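Genome polyprotein (Chicken sicinivirus JSY, PDB 6QWT) contains the 3D polymerase domain of a picornaviral polyprotein, an RNA-dependent RNA polymerase that probably copies the viral RNA genome. Local coordinates at residues L312-A326 against A339-Y353. Sequence-based numbering, arbitrary orientation.
Sequences LLSAMLTHPDFDTSA and ATVPSIHPSFIADFY
His319 turns the edge of its imidazole onto the face of Phe348, with ring centroids 4.7 Å apart and planes at 63°, a T-shaped stack. Ile344 CG1 lies over one imidazole face. The edge of Phe348 meets the backbone carbonyl of Ala315, whose O lies 3.3 Å from Phe348 CE1. One turn later, Phe352 has CG anti to the backbone N (chi1 166°), which lays its ring face over Ala315 CA in a CH-pi contact, 3.9 Å from CA to centroid. Apolar packing continues through Ile344 CD1, which reaches His319 CB at 3.8 Å and Phe322 CD1 at 3.9 Å. Among the hydrogen bonds, Asp321 N donates to His319 ND1 close to the ring plane and so restrains the imidazole's rotation, and Ala315 O accepts from Thr318 OG1. Tyr353 OH, near Leu312 N, is hydrogen-bonded to Tyr234 OH instead. At the strand end, Val341 N donates to Ala326 O at 3.0 Å, and a water bridges Asp323 OD2 and Val341 O. The axes of 312-316 and 346-353 lie 9.4 Å apart at closest approach and cross at 101°, joining helices 298-316 and 346-356 beside the antiparallel sheet carrying strands 327-332 and 335-340, an arrangement consistent with the palm of picornaviral RNA-dependent RNA polymerases.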
# COMPACT_ATOMS: atom_id res chain seq x y z
N LEU A 312 1.76 -16.79 0.04
CA LEU A 312 0.56 -17.54 0.41
C LEU A 312 0.49 -18.87 -0.34
O LEU A 312 0.19 -19.91 0.27
CB LEU A 312 -0.69 -16.71 0.12
CG LEU A 312 -0.92 -15.48 1.00
CD1 LEU A 312 -1.86 -14.50 0.30
CD2 LEU A 312 -1.47 -15.89 2.36
N LEU A 313 0.75 -18.85 -1.64
CA LEU A 313 0.72 -20.08 -2.42
C LEU A 313 1.75 -21.09 -1.91
O LEU A 313 1.49 -22.29 -1.89
CB LEU A 313 0.96 -19.77 -3.90
CG LEU A 313 -0.20 -19.07 -4.63
CD1 LEU A 313 0.27 -18.39 -5.90
CD2 LEU A 313 -1.31 -20.05 -4.95
N SER A 314 2.93 -20.61 -1.48
CA SER A 314 3.94 -21.53 -0.96
C SER A 314 3.48 -22.18 0.33
O SER A 314 3.93 -23.28 0.67
CB SER A 314 5.27 -20.80 -0.76
OG SER A 314 5.27 -20.04 0.44
N ALA A 315 2.58 -21.52 1.07
CA ALA A 315 2.00 -22.12 2.27
C ALA A 315 0.90 -23.12 1.92
O ALA A 315 0.84 -24.21 2.50
CB ALA A 315 1.43 -21.02 3.17
N MET A 316 0.04 -22.77 0.96
CA MET A 316 -1.05 -23.66 0.60
C MET A 316 -0.54 -24.90 -0.13
O MET A 316 -1.14 -25.98 -0.01
CB MET A 316 -2.08 -22.90 -0.25
CG MET A 316 -2.55 -21.59 0.41
SD MET A 316 -3.70 -20.58 -0.58
CE MET A 316 -3.22 -21.06 -2.22
N LEU A 317 0.57 -24.78 -0.85
CA LEU A 317 1.13 -25.92 -1.57
C LEU A 317 1.59 -27.04 -0.64
O LEU A 317 1.73 -28.18 -1.09
CB LEU A 317 2.30 -25.47 -2.45
CG LEU A 317 1.90 -24.89 -3.81
CD1 LEU A 317 3.10 -24.24 -4.48
CD2 LEU A 317 1.29 -25.97 -4.69
N THR A 318 1.83 -26.74 0.64
CA THR A 318 2.20 -27.77 1.60
C THR A 318 0.99 -28.47 2.21
O THR A 318 1.17 -29.44 2.95
CB THR A 318 3.06 -27.18 2.72
OG1 THR A 318 2.25 -26.38 3.58
CG2 THR A 318 4.19 -26.32 2.14
N HIS A 319 -0.22 -28.01 1.92
CA HIS A 319 -1.41 -28.66 2.46
C HIS A 319 -1.75 -29.89 1.62
O HIS A 319 -1.78 -29.81 0.39
CB HIS A 319 -2.60 -27.71 2.48
CG HIS A 319 -3.74 -28.18 3.32
ND1 HIS A 319 -4.58 -29.20 2.93
CD2 HIS A 319 -4.17 -27.79 4.54
CE1 HIS A 319 -5.49 -29.41 3.86
NE2 HIS A 319 -5.26 -28.57 4.86
N PRO A 320 -2.02 -31.04 2.24
CA PRO A 320 -2.26 -32.26 1.46
C PRO A 320 -3.48 -32.18 0.54
O PRO A 320 -3.49 -32.83 -0.51
CB PRO A 320 -2.44 -33.34 2.54
CG PRO A 320 -2.81 -32.59 3.78
CD PRO A 320 -2.08 -31.29 3.70
N ASP A 321 -4.49 -31.40 0.91
CA ASP A 321 -5.73 -31.34 0.14
C ASP A 321 -5.83 -30.10 -0.73
O ASP A 321 -6.92 -29.81 -1.25
CB ASP A 321 -6.93 -31.42 1.08
CG ASP A 321 -6.92 -32.67 1.93
OD1 ASP A 321 -6.94 -32.55 3.18
OD2 ASP A 321 -6.89 -33.78 1.35
N PHE A 322 -4.74 -29.35 -0.90
CA PHE A 322 -4.79 -28.14 -1.71
C PHE A 322 -5.05 -28.50 -3.16
O PHE A 322 -4.31 -29.28 -3.77
CB PHE A 322 -3.49 -27.35 -1.58
CG PHE A 322 -3.43 -26.15 -2.49
CD1 PHE A 322 -4.42 -25.19 -2.46
CD2 PHE A 322 -2.38 -25.99 -3.38
CE1 PHE A 322 -4.37 -24.09 -3.29
CE2 PHE A 322 -2.32 -24.89 -4.21
CZ PHE A 322 -3.31 -23.94 -4.17
N ASP A 323 -6.12 -27.94 -3.72
CA ASP A 323 -6.42 -28.06 -5.14
C ASP A 323 -5.74 -26.91 -5.87
O ASP A 323 -6.12 -25.75 -5.68
CB ASP A 323 -7.92 -28.07 -5.37
CG ASP A 323 -8.31 -28.51 -6.77
OD1 ASP A 323 -7.64 -28.10 -7.75
OD2 ASP A 323 -9.29 -29.27 -6.90
N THR A 324 -4.72 -27.22 -6.68
CA THR A 324 -3.95 -26.18 -7.35
C THR A 324 -4.74 -25.43 -8.41
O THR A 324 -4.19 -24.50 -9.02
CB THR A 324 -2.68 -26.77 -7.98
OG1 THR A 324 -3.05 -27.75 -8.96
CG2 THR A 324 -1.82 -27.43 -6.91
N SER A 325 -6.00 -25.79 -8.63
CA SER A 325 -6.84 -25.10 -9.60
C SER A 325 -8.05 -24.41 -8.99
O SER A 325 -8.73 -23.67 -9.70
CB SER A 325 -7.33 -26.09 -10.67
OG SER A 325 -6.27 -26.47 -11.53
N ALA A 326 -8.35 -24.63 -7.71
CA ALA A 326 -9.56 -24.08 -7.08
C ALA A 326 -9.14 -23.15 -5.95
O ALA A 326 -9.23 -23.51 -4.77
CB ALA A 326 -10.48 -25.20 -6.59
N ALA A 339 -9.46 -17.61 -0.80
CA ALA A 339 -10.45 -18.67 -0.69
C ALA A 339 -9.95 -19.87 -1.49
O ALA A 339 -9.42 -19.70 -2.59
CB ALA A 339 -11.82 -18.20 -1.21
N THR A 340 -10.12 -21.06 -0.92
CA THR A 340 -9.74 -22.30 -1.58
C THR A 340 -10.87 -23.32 -1.44
O THR A 340 -11.68 -23.24 -0.51
CB THR A 340 -8.45 -22.90 -1.00
OG1 THR A 340 -8.67 -23.27 0.37
CG2 THR A 340 -7.30 -21.91 -1.08
N VAL A 341 -10.91 -24.26 -2.37
CA VAL A 341 -11.81 -25.41 -2.29
C VAL A 341 -10.96 -26.68 -2.40
O VAL A 341 -10.40 -26.94 -3.47
CB VAL A 341 -12.89 -25.36 -3.38
CG1 VAL A 341 -13.72 -26.64 -3.34
CG2 VAL A 341 -13.78 -24.14 -3.21
N PRO A 342 -10.84 -27.48 -1.33
CA PRO A 342 -11.43 -27.27 -0.00
C PRO A 342 -10.81 -26.11 0.76
O PRO A 342 -9.71 -25.66 0.44
CB PRO A 342 -11.15 -28.60 0.71
CG PRO A 342 -9.94 -29.14 0.03
CD PRO A 342 -10.08 -28.74 -1.41
N SER A 343 -11.53 -25.62 1.77
CA SER A 343 -11.10 -24.43 2.49
C SER A 343 -9.89 -24.73 3.36
O SER A 343 -9.89 -25.69 4.14
CB SER A 343 -12.25 -23.90 3.35
OG SER A 343 -11.85 -22.77 4.10
N ILE A 344 -8.86 -23.90 3.24
CA ILE A 344 -7.66 -23.99 4.07
C ILE A 344 -7.76 -22.91 5.14
O ILE A 344 -7.86 -21.72 4.82
CB ILE A 344 -6.38 -23.84 3.24
CG1 ILE A 344 -6.27 -25.00 2.24
CG2 ILE A 344 -5.16 -23.79 4.14
CD1 ILE A 344 -5.00 -24.98 1.41
N HIS A 345 -7.73 -23.32 6.40
CA HIS A 345 -7.90 -22.38 7.49
C HIS A 345 -6.63 -21.54 7.65
O HIS A 345 -5.52 -22.05 7.48
CB HIS A 345 -8.22 -23.12 8.79
CG HIS A 345 -8.82 -22.25 9.86
ND1 HIS A 345 -8.05 -21.54 10.75
CD2 HIS A 345 -10.11 -22.00 10.18
CE1 HIS A 345 -8.84 -20.88 11.58
NE2 HIS A 345 -10.10 -21.15 11.25
N PRO A 346 -6.76 -20.24 7.97
CA PRO A 346 -5.57 -19.41 8.17
C PRO A 346 -4.69 -19.88 9.31
O PRO A 346 -3.53 -19.45 9.40
CB PRO A 346 -6.14 -18.01 8.44
CG PRO A 346 -7.57 -18.24 8.80
CD PRO A 346 -8.00 -19.45 8.05
N SER A 347 -5.19 -20.74 10.20
CA SER A 347 -4.33 -21.38 11.19
C SER A 347 -3.20 -22.14 10.51
O SER A 347 -2.04 -22.08 10.94
CB SER A 347 -5.14 -22.32 12.08
OG SER A 347 -5.65 -21.63 13.20
N PHE A 348 -3.53 -22.87 9.44
CA PHE A 348 -2.52 -23.66 8.73
C PHE A 348 -1.46 -22.77 8.11
O PHE A 348 -0.27 -23.07 8.18
CB PHE A 348 -3.20 -24.52 7.67
CG PHE A 348 -2.26 -25.38 6.89
CD1 PHE A 348 -1.67 -24.91 5.72
CD2 PHE A 348 -1.95 -26.66 7.32
CE1 PHE A 348 -0.80 -25.70 4.99
CE2 PHE A 348 -1.08 -27.46 6.59
CZ PHE A 348 -0.51 -26.98 5.43
N ILE A 349 -1.88 -21.66 7.48
CA ILE A 349 -0.93 -20.75 6.86
C ILE A 349 -0.05 -20.10 7.92
O ILE A 349 1.16 -19.95 7.74
CB ILE A 349 -1.68 -19.72 6.00
CG1 ILE A 349 -2.38 -20.40 4.83
CG2 ILE A 349 -0.73 -18.63 5.50
CD1 ILE A 349 -3.13 -19.45 3.93
N ALA A 350 -0.65 -19.70 9.05
CA ALA A 350 0.12 -19.09 10.13
C ALA A 350 1.19 -20.04 10.65
O ALA A 350 2.33 -19.63 10.89
CB ALA A 350 -0.81 -18.66 11.26
N ASP A 351 0.84 -21.32 10.83
CA ASP A 351 1.80 -22.28 11.37
C ASP A 351 2.92 -22.57 10.38
O ASP A 351 4.08 -22.72 10.77
CB ASP A 351 1.08 -23.58 11.76
CG ASP A 351 0.11 -23.38 12.92
OD1 ASP A 351 -0.96 -24.02 12.91
OD2 ASP A 351 0.42 -22.59 13.83
N PHE A 352 2.60 -22.64 9.08
CA PHE A 352 3.65 -22.82 8.08
C PHE A 352 4.60 -21.63 8.06
O PHE A 352 5.82 -21.79 7.96
CB PHE A 352 3.05 -23.03 6.69
CG PHE A 352 4.06 -22.89 5.58
CD1 PHE A 352 4.85 -23.97 5.22
CD2 PHE A 352 4.24 -21.68 4.93
CE1 PHE A 352 5.79 -23.84 4.21
CE2 PHE A 352 5.17 -21.55 3.92
CZ PHE A 352 5.96 -22.63 3.56
N TYR A 353 4.04 -20.41 8.13
CA TYR A 353 4.87 -19.21 8.13
C TYR A 353 5.83 -19.20 9.32
O TYR A 353 6.99 -18.80 9.18
CB TYR A 353 3.99 -17.96 8.16
CG TYR A 353 3.52 -17.49 6.80
CD1 TYR A 353 2.54 -16.51 6.68
CD2 TYR A 353 4.07 -18.01 5.63
CE1 TYR A 353 2.10 -16.07 5.44
CE2 TYR A 353 3.64 -17.57 4.38
CZ TYR A 353 2.66 -16.60 4.30
OH TYR A 353 2.22 -16.15 3.07
O HOH W 1 -11.56 -28.69 -5.54